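Local atomic coordinates of pectinesterase A (Erwinia chrysanthemi, PDB entry 2NTP), a protein that hydrolyses the methyl esters of galacturonosyl units in pectin, releasing methanol, the first step in the maceration and soft-rotting of plant tissue. Residues Ser204-Ala209 / Leu241-His246; Gln153-Val158 / Cys168-Thr173; Gly139-Phe144 / Gly160-Phe165. One frame throughout, in Å; residues are numbered along the deposited sequence.

Contact 1: Ser204-Ala209 / Leu241-His246; sequences SGYLTA and LGRPWH. With ADA (alpha-D-galactopyranuronic acid), chain C; ADA (alpha-D-galactopyranuronic acid), chain B; ADA (alpha-D-galactopyranuronic acid), chain D.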
loop_
_atom_site.group_PDB
_atom_site.type_symbol
_atom_site.label_atom_id
_atom_site.label_comp_id
_atom_site.label_asym_id
_atom_site.label_seq_id
_atom_site.Cartn_x
_atom_site.Cartn_y
_atom_site.Cartn_z
ATOM N N SER A 204 -4.222 5.271 16.912
ATOM C CA SER A 204 -4.777 4.117 16.198
ATOM C C SER A 204 -3.961 3.712 14.969
ATOM O O SER A 204 -3.907 2.534 14.626
ATOM C CB SER A 204 -6.236 4.369 15.799
ATOM O OG SER A 204 -7.115 4.145 16.892
ATOM N N GLY A 205 -3.340 4.678 14.295
ATOM C CA GLY A 205 -2.505 4.334 13.143
ATOM C C GLY A 205 -1.877 5.496 12.412
ATOM O O GLY A 205 -1.903 6.632 12.891
ATOM N N TYR A 206 -1.299 5.186 11.254
ATOM C CA TYR A 206 -0.579 6.154 10.419
ATOM C C TYR A 206 -0.856 5.784 8.971
ATOM O O TYR A 206 -0.695 4.625 8.572
ATOM C CB TYR A 206 0.938 6.110 10.692
ATOM C CG TYR A 206 1.275 5.984 12.163
ATOM C CD1 TYR A 206 1.373 4.728 12.763
ATOM C CD2 TYR A 206 1.454 7.115 12.963
ATOM C CE1 TYR A 206 1.651 4.596 14.117
ATOM C CE2 TYR A 206 1.738 6.991 14.333
ATOM C CZ TYR A 206 1.838 5.720 14.891
ATOM O OH TYR A 206 2.105 5.554 16.231
ATOM N N LEU A 207 -1.278 6.761 8.181
ATOM C CA LEU A 207 -1.608 6.501 6.777
ATOM C C LEU A 207 -0.382 6.045 6.005
ATOM O O LEU A 207 -0.450 5.111 5.208
ATOM C CB LEU A 207 -2.178 7.751 6.101
ATOM C CG LEU A 207 -3.682 8.003 6.213
ATOM C CD1 LEU A 207 -4.125 8.221 7.645
ATOM C CD2 LEU A 207 -4.058 9.196 5.349
ATOM N N THR A 208 0.741 6.717 6.239
ATOM C CA THR A 208 1.942 6.443 5.461
ATOM C C THR A 208 3.169 6.229 6.328
ATOM O O THR A 208 3.267 6.762 7.430
ATOM C CB THR A 208 2.243 7.562 4.435
ATOM O OG1 THR A 208 2.623 8.768 5.115
ATOM C CG2 THR A 208 1.022 7.834 3.549
ATOM N N ALA A 209 4.099 5.439 5.805
ATOM C CA ALA A 209 5.414 5.278 6.418
ATOM C C ALA A 209 6.436 5.192 5.289
ATOM O O ALA A 209 6.888 4.100 4.931
ATOM C CB ALA A 209 5.460 4.040 7.311
ATOM N N LEU A 241 -0.732 11.372 9.612
ATOM C CA LEU A 241 -0.588 11.396 8.156
ATOM C C LEU A 241 0.599 10.558 7.701
ATOM O O LEU A 241 0.586 9.987 6.611
ATOM C CB LEU A 241 -0.422 12.829 7.652
ATOM C CG LEU A 241 -1.636 13.757 7.757
ATOM C CD1 LEU A 241 -1.229 15.174 7.408
ATOM C CD2 LEU A 241 -2.772 13.273 6.860
ATOM N N GLY A 242 1.616 10.480 8.551
ATOM C CA GLY A 242 2.820 9.736 8.221
ATOM C C GLY A 242 3.801 9.734 9.374
ATOM O O GLY A 242 3.753 10.605 10.241
ATOM N N ARG A 243 4.668 8.727 9.382
ATOM C CA ARG A 243 5.841 8.687 10.256
ATOM C C ARG A 243 7.022 8.144 9.435
ATOM O O ARG A 243 6.813 7.416 8.462
ATOM C CB ARG A 243 5.572 7.867 11.525
ATOM C CG ARG A 243 5.159 6.415 11.296
ATOM C CD ARG A 243 4.931 5.691 12.623
ATOM N NE ARG A 243 4.703 4.263 12.416
ATOM C CZ ARG A 243 4.790 3.333 13.366
ATOM N NH1 ARG A 243 5.101 3.672 14.614
ATOM N NH2 ARG A 243 4.569 2.062 13.068
ATOM N N PRO A 244 8.263 8.515 9.797
ATOM C CA PRO A 244 9.384 8.188 8.915
ATOM C C PRO A 244 9.936 6.782 9.121
ATOM O O PRO A 244 10.541 6.501 10.155
ATOM C CB PRO A 244 10.453 9.235 9.291
ATOM C CG PRO A 244 9.896 10.005 10.473
ATOM C CD PRO A 244 8.703 9.267 10.984
ATOM N N TRP A 245 9.733 5.911 8.132
ATOM C CA TRP A 245 10.260 4.554 8.207
ATOM C C TRP A 245 11.693 4.493 7.697
ATOM O O TRP A 245 11.964 4.779 6.530
ATOM C CB TRP A 245 9.370 3.570 7.439
ATOM C CG TRP A 245 9.821 2.144 7.565
ATOM C CD1 TRP A 245 10.324 1.537 8.684
ATOM C CD2 TRP A 245 9.784 1.138 6.543
ATOM N NE1 TRP A 245 10.619 0.222 8.417
ATOM C CE2 TRP A 245 10.302 -0.050 7.110
ATOM C CE3 TRP A 245 9.378 1.129 5.200
ATOM C CZ2 TRP A 245 10.415 -1.244 6.382
ATOM C CZ3 TRP A 245 9.498 -0.054 4.470
ATOM C CH2 TRP A 245 10.010 -1.229 5.068
ATOM N N HIS A 246 12.603 4.131 8.594
ATOM C CA HIS A 246 13.996 3.895 8.239
ATOM C C HIS A 246 14.244 2.396 8.360
ATOM O O HIS A 246 14.544 1.911 9.450
ATOM C CB HIS A 246 14.916 4.685 9.181
ATOM C CG HIS A 246 14.840 6.171 8.994
ATOM N ND1 HIS A 246 15.909 6.919 8.545
ATOM C CD2 HIS A 246 13.820 7.045 9.178
ATOM C CE1 HIS A 246 15.556 8.190 8.473
ATOM N NE2 HIS A 246 14.293 8.294 8.850
HETATM C C1 ADA C . 8.481 -2.474 9.280
HETATM C C2 ADA C . 8.249 -3.791 8.529
HETATM C C3 ADA C . 8.990 -4.923 9.234
HETATM C C4 ADA C . 10.472 -4.578 9.381
HETATM C C5 ADA C . 10.622 -3.250 10.125
HETATM C C6 ADA C . 12.068 -2.865 10.233
HETATM O O2 ADA C . 6.852 -4.105 8.475
HETATM O O3 ADA C . 8.811 -6.159 8.532
HETATM O O4 ADA C . 11.097 -4.462 8.096
HETATM O O5 ADA C . 9.884 -2.209 9.456
HETATM O O6B ADA C . 12.438 -1.769 9.751
HETATM O O6A ADA C . 12.847 -3.665 10.806
HETATM C C1 ADA B . 3.097 0.318 15.971
HETATM C C2 ADA B . 2.849 -1.069 15.377
HETATM C C3 ADA B . 3.897 -2.064 15.871
HETATM C C4 ADA B . 5.316 -1.505 15.729
HETATM C C5 ADA B . 5.429 -0.098 16.313
HETATM C C6 ADA B . 6.801 0.461 16.051
HETATM O O2 ADA B . 1.554 -1.523 15.771
HETATM O O3 ADA B . 3.776 -3.300 15.154
HETATM O O4 ADA B . 5.702 -1.444 14.351
HETATM O O5 ADA B . 4.439 0.740 15.705
HETATM O O6B ADA B . 6.896 1.631 15.625
HETATM O O6A ADA B . 7.800 -0.263 16.265
HETATM C C1 ADA D . 3.413 1.258 20.781
HETATM C C2 ADA D . 3.829 2.123 19.584
HETATM C C3 ADA D . 2.616 2.460 18.715
HETATM C C4 ADA D . 1.889 1.182 18.294
HETATM C C5 ADA D . 1.542 0.317 19.516
HETATM C C6 ADA D . 0.954 -1.000 19.080
HETATM O O1 ADA D . 2.617 2.016 21.708
HETATM O O2 ADA D . 4.474 3.324 20.027
HETATM O O3 ADA D . 3.015 3.202 17.555
HETATM O O4 ADA D . 2.684 0.449 17.348
HETATM O O5 ADA D . 2.700 0.086 20.344
HETATM O O6B ADA D . 1.716 -1.983 18.924
HETATM O O6A ADA D . -0.282 -1.067 18.883
#
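Segments 204-209 and 241-246 run side by side in the same direction, Thr208 CA 4.4 Å from Gly242 CA, where strands 205-210 and 239-242, on neighbouring coils of the right-handed parallel beta-helix, turn a corner. The firm backbone link is Arg243 N donating to Thr208 O at 3.1 Å. Thr208 OG1 gives its proton to a lone pair of Leu241 O in the carbonyl plane, 2.8 Å away, and is also hydrogen-bonded to Thr265 OG1. Beyond the corner, Arg243 lies over one face of Tyr206: its CD sits almost on the ring normal, 3.5 Å from the ring centroid, and the guanidinium stacks flat on the ring, planes 6° apart. The side chain leaves the backbone with CG between N and C (chi1 58°), then runs extended from CG to NE, carrying the guanidinium to the sugars. There Arg243 NH2 bonds O5 of galacturonate chain B at 3.0 Å, while Tyr206 OH shares a 2.8 Å bond with O3 of the chain D unit. Ala209 CB packs against Trp245 CB at 3.9 Å, and the indole swings away to bond O6B of the chain C unit through NE1 at 3.0 Å. Stacking leaves the guanidinium rim for polar work: NE salt-bridges the nucleophile Asp175 while the terminal nitrogens of this substrate-binding arginine hold the chain B galacturonate, probably coupling its binding to the placing of Asp175.

Contact 2: Gln153-Val158 / Cys168-Thr173; sequences QDTLYV and CRISGT. With ADA (alpha-D-galactopyranuronic acid), chain E; ADA (alpha-D-galactopyranuronic acid), chain B; ADA (alpha-D-galactopyranuronic acid), chain F.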
loop_
_atom_site.group_PDB
_atom_site.type_symbol
_atom_site.label_atom_id
_atom_site.label_comp_id
_atom_site.label_asym_id
_atom_site.label_seq_id
_atom_site.Cartn_x
_atom_site.Cartn_y
_atom_site.Cartn_z
ATOM N N GLN A 153 -2.597 -3.599 9.158
ATOM C CA GLN A 153 -1.206 -3.156 9.205
ATOM C C GLN A 153 -0.493 -3.460 7.891
ATOM O O GLN A 153 -0.505 -4.606 7.425
ATOM C CB GLN A 153 -0.480 -3.814 10.378
ATOM C CG GLN A 153 0.946 -3.288 10.608
ATOM C CD GLN A 153 1.522 -3.727 11.944
ATOM O OE1 GLN A 153 0.866 -4.415 12.719
ATOM N NE2 GLN A 153 2.753 -3.315 12.222
ATOM N N ASP A 154 0.127 -2.433 7.302
ATOM C CA ASP A 154 0.989 -2.609 6.118
ATOM C C ASP A 154 0.237 -3.054 4.843
ATOM O O ASP A 154 0.748 -3.833 4.033
ATOM C CB ASP A 154 2.151 -3.586 6.430
ATOM C CG ASP A 154 3.265 -2.947 7.255
ATOM O OD1 ASP A 154 3.039 -1.877 7.859
ATOM O OD2 ASP A 154 4.377 -3.516 7.303
ATOM N N THR A 155 -0.970 -2.535 4.648
ATOM C CA THR A 155 -1.792 -2.927 3.491
ATOM C C THR A 155 -1.069 -2.841 2.136
ATOM O O THR A 155 -1.093 -3.798 1.362
ATOM C CB THR A 155 -3.083 -2.091 3.440
ATOM O OG1 THR A 155 -3.765 -2.225 4.695
ATOM C CG2 THR A 155 -4.001 -2.558 2.290
ATOM N N LEU A 156 -0.443 -1.697 1.869
ATOM C CA LEU A 156 0.216 -1.433 0.586
ATOM C C LEU A 156 1.706 -1.148 0.758
ATOM O O LEU A 156 2.087 -0.159 1.391
ATOM C CB LEU A 156 -0.457 -0.266 -0.138
ATOM C CG LEU A 156 0.212 0.172 -1.450
ATOM C CD1 LEU A 156 0.287 -0.982 -2.467
ATOM C CD2 LEU A 156 -0.521 1.379 -2.045
ATOM N N TYR A 157 2.522 -2.015 0.162
ATOM C CA TYR A 157 3.979 -1.945 0.243
ATOM C C TYR A 157 4.466 -1.521 -1.139
ATOM O O TYR A 157 4.430 -2.312 -2.076
ATOM C CB TYR A 157 4.530 -3.336 0.600
ATOM C CG TYR A 157 5.993 -3.426 1.031
ATOM C CD1 TYR A 157 6.870 -2.345 0.908
ATOM C CD2 TYR A 157 6.498 -4.621 1.553
ATOM C CE1 TYR A 157 8.215 -2.453 1.301
ATOM C CE2 TYR A 157 7.833 -4.739 1.941
ATOM C CZ TYR A 157 8.680 -3.656 1.820
ATOM O OH TYR A 157 9.998 -3.784 2.208
ATOM N N VAL A 158 4.880 -0.265 -1.273
ATOM C CA VAL A 158 5.367 0.251 -2.550
ATOM C C VAL A 158 6.878 0.491 -2.509
ATOM O O VAL A 158 7.350 1.425 -1.864
ATOM C CB VAL A 158 4.599 1.532 -3.003
ATOM C CG1 VAL A 158 3.251 1.161 -3.625
ATOM C CG2 VAL A 158 4.400 2.500 -1.837
ATOM N N CYS A 168 -9.171 4.902 -6.510
ATOM C CA CYS A 168 -8.899 3.724 -5.718
ATOM C C CYS A 168 -9.444 3.833 -4.297
ATOM O O CYS A 168 -9.795 4.919 -3.835
ATOM C CB CYS A 168 -7.393 3.431 -5.735
ATOM S SG CYS A 168 -6.359 4.342 -4.560
ATOM N N ARG A 169 -9.557 2.686 -3.631
ATOM C CA ARG A 169 -9.831 2.649 -2.197
ATOM C C ARG A 169 -8.702 1.886 -1.535
ATOM O O ARG A 169 -8.312 0.818 -2.005
ATOM C CB ARG A 169 -11.180 1.978 -1.898
ATOM C CG ARG A 169 -11.646 2.099 -0.431
ATOM C CD ARG A 169 -12.825 1.159 -0.167
ATOM N NE ARG A 169 -13.424 1.289 1.171
ATOM C CZ ARG A 169 -13.113 0.540 2.230
ATOM N NH1 ARG A 169 -12.169 -0.397 2.154
ATOM N NH2 ARG A 169 -13.738 0.746 3.388
ATOM N N ILE A 170 -8.148 2.452 -0.465
ATOM C CA ILE A 170 -7.121 1.763 0.321
ATOM C C ILE A 170 -7.470 1.911 1.795
ATOM O O ILE A 170 -7.650 3.024 2.279
ATOM C CB ILE A 170 -5.692 2.314 0.052
ATOM C CG1 ILE A 170 -5.364 2.276 -1.451
ATOM C CG2 ILE A 170 -4.658 1.521 0.866
ATOM C CD1 ILE A 170 -4.059 2.973 -1.853
ATOM N N SER A 171 -7.578 0.785 2.495
ATOM C CA SER A 171 -7.923 0.787 3.911
ATOM C C SER A 171 -6.807 0.180 4.742
ATOM O O SER A 171 -6.041 -0.661 4.256
ATOM C CB SER A 171 -9.224 0.015 4.156
ATOM O OG SER A 171 -9.028 -1.378 4.035
ATOM N N GLY A 172 -6.731 0.602 6.001
ATOM C CA GLY A 172 -5.743 0.060 6.923
ATOM C C GLY A 172 -5.635 0.820 8.227
ATOM O O GLY A 172 -6.429 1.721 8.519
ATOM N N THR A 173 -4.624 0.454 9.005
ATOM C CA THR A 173 -4.401 1.042 10.321
ATOM C C THR A 173 -2.985 1.616 10.420
ATOM O O THR A 173 -2.773 2.817 10.205
ATOM C CB THR A 173 -4.649 -0.004 11.429
ATOM O OG1 THR A 173 -3.911 -1.191 11.126
ATOM C CG2 THR A 173 -6.136 -0.363 11.506
HETATM C C1 ADA E . 6.237 -2.531 13.568
HETATM C C2 ADA E . 7.760 -2.532 13.491
HETATM C C3 ADA E . 8.238 -1.347 12.649
HETATM C C4 ADA E . 7.540 -1.351 11.286
HETATM C C5 ADA E . 6.025 -1.323 11.500
HETATM C C6 ADA E . 5.233 -1.331 10.217
HETATM O O2 ADA E . 8.297 -2.466 14.817
HETATM O O3 ADA E . 9.664 -1.402 12.495
HETATM O O4 ADA E . 7.876 -2.555 10.586
HETATM O O5 ADA E . 5.660 -2.485 12.260
HETATM O O6B ADA E . 5.546 -0.579 9.260
HETATM O O6A ADA E . 4.256 -2.106 10.172
HETATM C C1 ADA B . 3.097 0.318 15.971
HETATM C C2 ADA B . 2.849 -1.069 15.377
HETATM C C3 ADA B . 3.897 -2.064 15.871
HETATM C C4 ADA B . 5.316 -1.505 15.729
HETATM C C5 ADA B . 5.429 -0.098 16.313
HETATM C C6 ADA B . 6.801 0.461 16.051
HETATM O O2 ADA B . 1.554 -1.523 15.771
HETATM O O3 ADA B . 3.776 -3.300 15.154
HETATM O O4 ADA B . 5.702 -1.444 14.351
HETATM O O5 ADA B . 4.439 0.740 15.705
HETATM O O6B ADA B . 6.896 1.631 15.625
HETATM O O6A ADA B . 7.800 -0.263 16.265
HETATM C C1 ADA F . 12.211 -5.307 7.748
HETATM C C2 ADA F . 13.069 -4.693 6.641
HETATM C C3 ADA F . 12.300 -4.645 5.318
HETATM C C4 ADA F . 11.717 -6.019 4.969
HETATM C C5 ADA F . 10.890 -6.537 6.146
HETATM C C6 ADA F . 10.331 -7.909 5.879
HETATM O O2 ADA F . 13.441 -3.372 7.040
HETATM O O3 ADA F . 13.144 -4.155 4.262
HETATM O O4 ADA F . 12.765 -6.964 4.708
HETATM O O5 ADA F . 11.702 -6.579 7.329
HETATM O O6B ADA F . 9.809 -8.149 4.769
HETATM O O6A ADA F . 10.408 -8.760 6.788
#
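Beside the active site, the loop carrying Gln153 and Asp154 meets strand 169-172 through Thr155 and Ser171: Thr155 OG1 donates to Ser171 O at 2.8 Å, arriving in the carbonyl plane. The hydroxyl stands anti to its own carbonyl carbon (chi1 -55°), which turns it toward the strand; Tyr152 O is a weak, alternative acceptor for it. Gly172 CA, bearing no side chain, lies 3.8 Å from Thr155 OG1. Deeper in the interior of the parallel beta-helix, Leu156 CD2 meets Ile170 CD1 at 3.9 Å, and both side chains also touch Leu149 and Phe185 of neighbouring strands. At the other end of strand 169-172, Cys168 is disulfide-linked to Cys188 on the next coil. Gln153 starts away from 168-173 and reaches into the cleft, extended beyond CG. Its NE2 makes a nearly straight bond to O6A of the acid group of galacturonate chain E at 2.8 Å. This donation is consistent with the role of Gln153 as transition-state stabilizer. A second bond runs from NE2 to O3 of the chain B unit at 3.1 Å. Gln153 OE1 is hydrogen-bonded to Thr128 OG1, which would settle the orientation of the amide. Asp154, the proton donor, brings OD1 to 2.6 Å from O6A of the chain E unit.

Contact 3: Gly139-Phe144 / Gly160-Phe165; sequences GDRAYF and GGRSFF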
loop_
_atom_site.group_PDB
_atom_site.type_symbol
_atom_site.label_atom_id
_atom_site.label_comp_id
_atom_site.label_asym_id
_atom_site.label_seq_id
_atom_site.Cartn_x
_atom_site.Cartn_y
_atom_site.Cartn_z
ATOM N N GLY A 139 9.540 -4.004 -9.798
ATOM C CA GLY A 139 8.342 -3.377 -10.297
ATOM C C GLY A 139 8.681 -1.956 -10.685
ATOM O O GLY A 139 9.310 -1.206 -9.917
ATOM N N ASP A 140 8.308 -1.607 -11.907
ATOM C CA ASP A 140 8.292 -0.224 -12.346
ATOM C C ASP A 140 7.130 -0.078 -13.310
ATOM O O ASP A 140 6.817 -1.006 -14.055
ATOM C CB ASP A 140 9.612 0.168 -13.025
ATOM C CG ASP A 140 9.694 1.658 -13.339
ATOM O OD1 ASP A 140 9.034 2.472 -12.649
ATOM O OD2 ASP A 140 10.430 2.023 -14.284
ATOM N N ARG A 141 6.490 1.086 -13.272
ATOM C CA ARG A 141 5.359 1.402 -14.138
ATOM C C ARG A 141 4.179 0.457 -13.886
ATOM O O ARG A 141 3.676 -0.188 -14.807
ATOM C CB ARG A 141 5.791 1.411 -15.619
ATOM C CG ARG A 141 6.979 2.336 -15.908
ATOM C CD ARG A 141 7.312 2.407 -17.405
ATOM N NE ARG A 141 7.655 1.097 -17.961
ATOM C CZ ARG A 141 8.888 0.597 -18.036
ATOM N NH1 ARG A 141 9.931 1.289 -17.596
ATOM N NH2 ARG A 141 9.082 -0.608 -18.556
ATOM N N ALA A 142 3.756 0.385 -12.619
ATOM C CA ALA A 142 2.602 -0.410 -12.208
ATOM C C ALA A 142 1.393 0.498 -12.017
ATOM O O ALA A 142 1.459 1.474 -11.270
ATOM C CB ALA A 142 2.907 -1.171 -10.919
ATOM N N TYR A 143 0.291 0.161 -12.678
ATOM C CA TYR A 143 -0.880 1.037 -12.738
ATOM C C TYR A 143 -2.101 0.337 -12.163
ATOM O O TYR A 143 -2.454 -0.761 -12.591
ATOM C CB TYR A 143 -1.114 1.437 -14.200
ATOM C CG TYR A 143 -2.272 2.374 -14.512
ATOM C CD1 TYR A 143 -2.830 3.224 -13.545
ATOM C CD2 TYR A 143 -2.781 2.434 -15.809
ATOM C CE1 TYR A 143 -3.897 4.087 -13.870
ATOM C CE2 TYR A 143 -3.821 3.291 -16.140
ATOM C CZ TYR A 143 -4.376 4.111 -15.173
ATOM O OH TYR A 143 -5.405 4.955 -15.533
ATOM N N PHE A 144 -2.741 0.981 -11.191
ATOM C CA PHE A 144 -3.922 0.416 -10.545
ATOM C C PHE A 144 -5.073 1.401 -10.650
ATOM O O PHE A 144 -5.026 2.473 -10.053
ATOM C CB PHE A 144 -3.606 0.074 -9.085
ATOM C CG PHE A 144 -2.434 -0.848 -8.937
ATOM C CD1 PHE A 144 -1.133 -0.340 -8.920
ATOM C CD2 PHE A 144 -2.626 -2.226 -8.862
ATOM C CE1 PHE A 144 -0.032 -1.197 -8.810
ATOM C CE2 PHE A 144 -1.536 -3.087 -8.753
ATOM C CZ PHE A 144 -0.236 -2.568 -8.731
ATOM N N GLY A 160 10.832 0.219 -4.888
ATOM C CA GLY A 160 11.430 0.338 -6.218
ATOM C C GLY A 160 11.003 1.538 -7.041
ATOM O O GLY A 160 11.270 2.680 -6.676
ATOM N N GLY A 161 10.343 1.266 -8.166
ATOM C CA GLY A 161 10.078 2.285 -9.173
ATOM C C GLY A 161 8.785 3.054 -8.982
ATOM O O GLY A 161 8.400 3.377 -7.853
ATOM N N ARG A 162 8.115 3.335 -10.096
ATOM C CA ARG A 162 6.924 4.178 -10.103
ATOM C C ARG A 162 5.646 3.359 -10.146
ATOM O O ARG A 162 5.529 2.403 -10.907
ATOM C CB ARG A 162 6.949 5.145 -11.291
ATOM C CG ARG A 162 8.279 5.844 -11.479
ATOM C CD ARG A 162 9.015 5.264 -12.682
ATOM N NE ARG A 162 8.879 6.160 -13.809
ATOM C CZ ARG A 162 9.263 5.909 -15.058
ATOM N NH1 ARG A 162 9.810 4.746 -15.409
ATOM N NH2 ARG A 162 9.078 6.848 -15.966
ATOM N N SER A 163 4.690 3.745 -9.311
ATOM C CA SER A 163 3.360 3.155 -9.343
ATOM C C SER A 163 2.335 4.278 -9.332
ATOM O O SER A 163 2.586 5.351 -8.784
ATOM C CB SER A 163 3.148 2.242 -8.142
ATOM O OG SER A 163 3.422 2.953 -6.954
ATOM N N PHE A 164 1.183 4.022 -9.937
ATOM C CA PHE A 164 0.119 5.023 -10.001
ATOM C C PHE A 164 -1.195 4.367 -9.618
ATOM O O PHE A 164 -1.549 3.312 -10.152
ATOM C CB PHE A 164 0.048 5.637 -11.408
ATOM C CG PHE A 164 -1.048 6.666 -11.582
ATOM C CD1 PHE A 164 -1.151 7.761 -10.728
ATOM C CD2 PHE A 164 -1.961 6.545 -12.625
ATOM C CE1 PHE A 164 -2.164 8.714 -10.896
ATOM C CE2 PHE A 164 -2.974 7.496 -12.810
ATOM C CZ PHE A 164 -3.076 8.579 -11.942
ATOM N N PHE A 165 -1.886 4.983 -8.662
ATOM C CA PHE A 165 -3.160 4.497 -8.149
ATOM C C PHE A 165 -4.215 5.554 -8.415
ATOM O O PHE A 165 -4.064 6.706 -8.014
ATOM C CB PHE A 165 -3.054 4.215 -6.649
ATOM C CG PHE A 165 -2.056 3.144 -6.310
ATOM C CD1 PHE A 165 -0.693 3.442 -6.230
ATOM C CD2 PHE A 165 -2.476 1.839 -6.071
ATOM C CE1 PHE A 165 0.235 2.453 -5.928
ATOM C CE2 PHE A 165 -1.555 0.840 -5.759
ATOM C CZ PHE A 165 -0.197 1.147 -5.693
HETATM O O HOH W 1 6.807 0.350 -9.304
#
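Arg162, Phe144 and Phe164 bury the most surface where strands 142-145 and 162-166, parallel neighbours on successive coils of the right-handed beta-helix, pair; the axes of 142-144 and 162-165 lie 4.8 Å apart and 9° off parallel. Phe164 bonds twice to the same strand, its N donating to Ala142 O at 2.9 Å and its O accepting from Phe144 N at 2.8 Å. The Phe144 and Phe165 rings are 9° from parallel but offset so far that little of either covers the other; Phe144 CD1 sits over the Phe165 face, 3.4 Å from CE2. Phe185 stacks on Phe165 in turn, lengthening this aromatic row in the interior of the beta-helix. On the opposite face Phe164 lies alongside Tyr143, with Phe164 CD2 3.4 Å from Tyr143 CE1; Pro339 touches both rings. Arg162 bends at chi2 (106°) and chi3, bringing its guanidinium edge to Asp140: NH1 salt-bridges OD2 on the syn side at 3.0 Å, and NH2 goes to Asp336. Asp140 OD2 also lies near Arg141 NH1, a contact of charges alone that probably eases the closeness of the two arginines; Arg141 NE pairs with Asp97. Arg162 O accepts Ala142 N at 3.2 Å, with weak additional bonds from Arg141 N and a water that also meets Gly139 O.

Contacts 1 and 2 are two parts of one cleft, their centres about 11 Å apart. Tyr206 N probably bonds Thr173 O at 3.0 Å, and Trp245 CH2 packs on Tyr157 OH at 3.8 Å. Both reach galacturonate chain B, and the side chains of Arg243 and Gln153 come within about 6 Å of each other around the catalytic carboxylates. Contact 3 alternates with contact 2 along the chain, centres about 15 Å apart, and the two are joined through the core by Leu156 CD2 against Phe165 CZ at 3.7 Å. It does not touch contact 1, whose nearest atoms are about 9 Å away, and is plain strand packing away from the sugars.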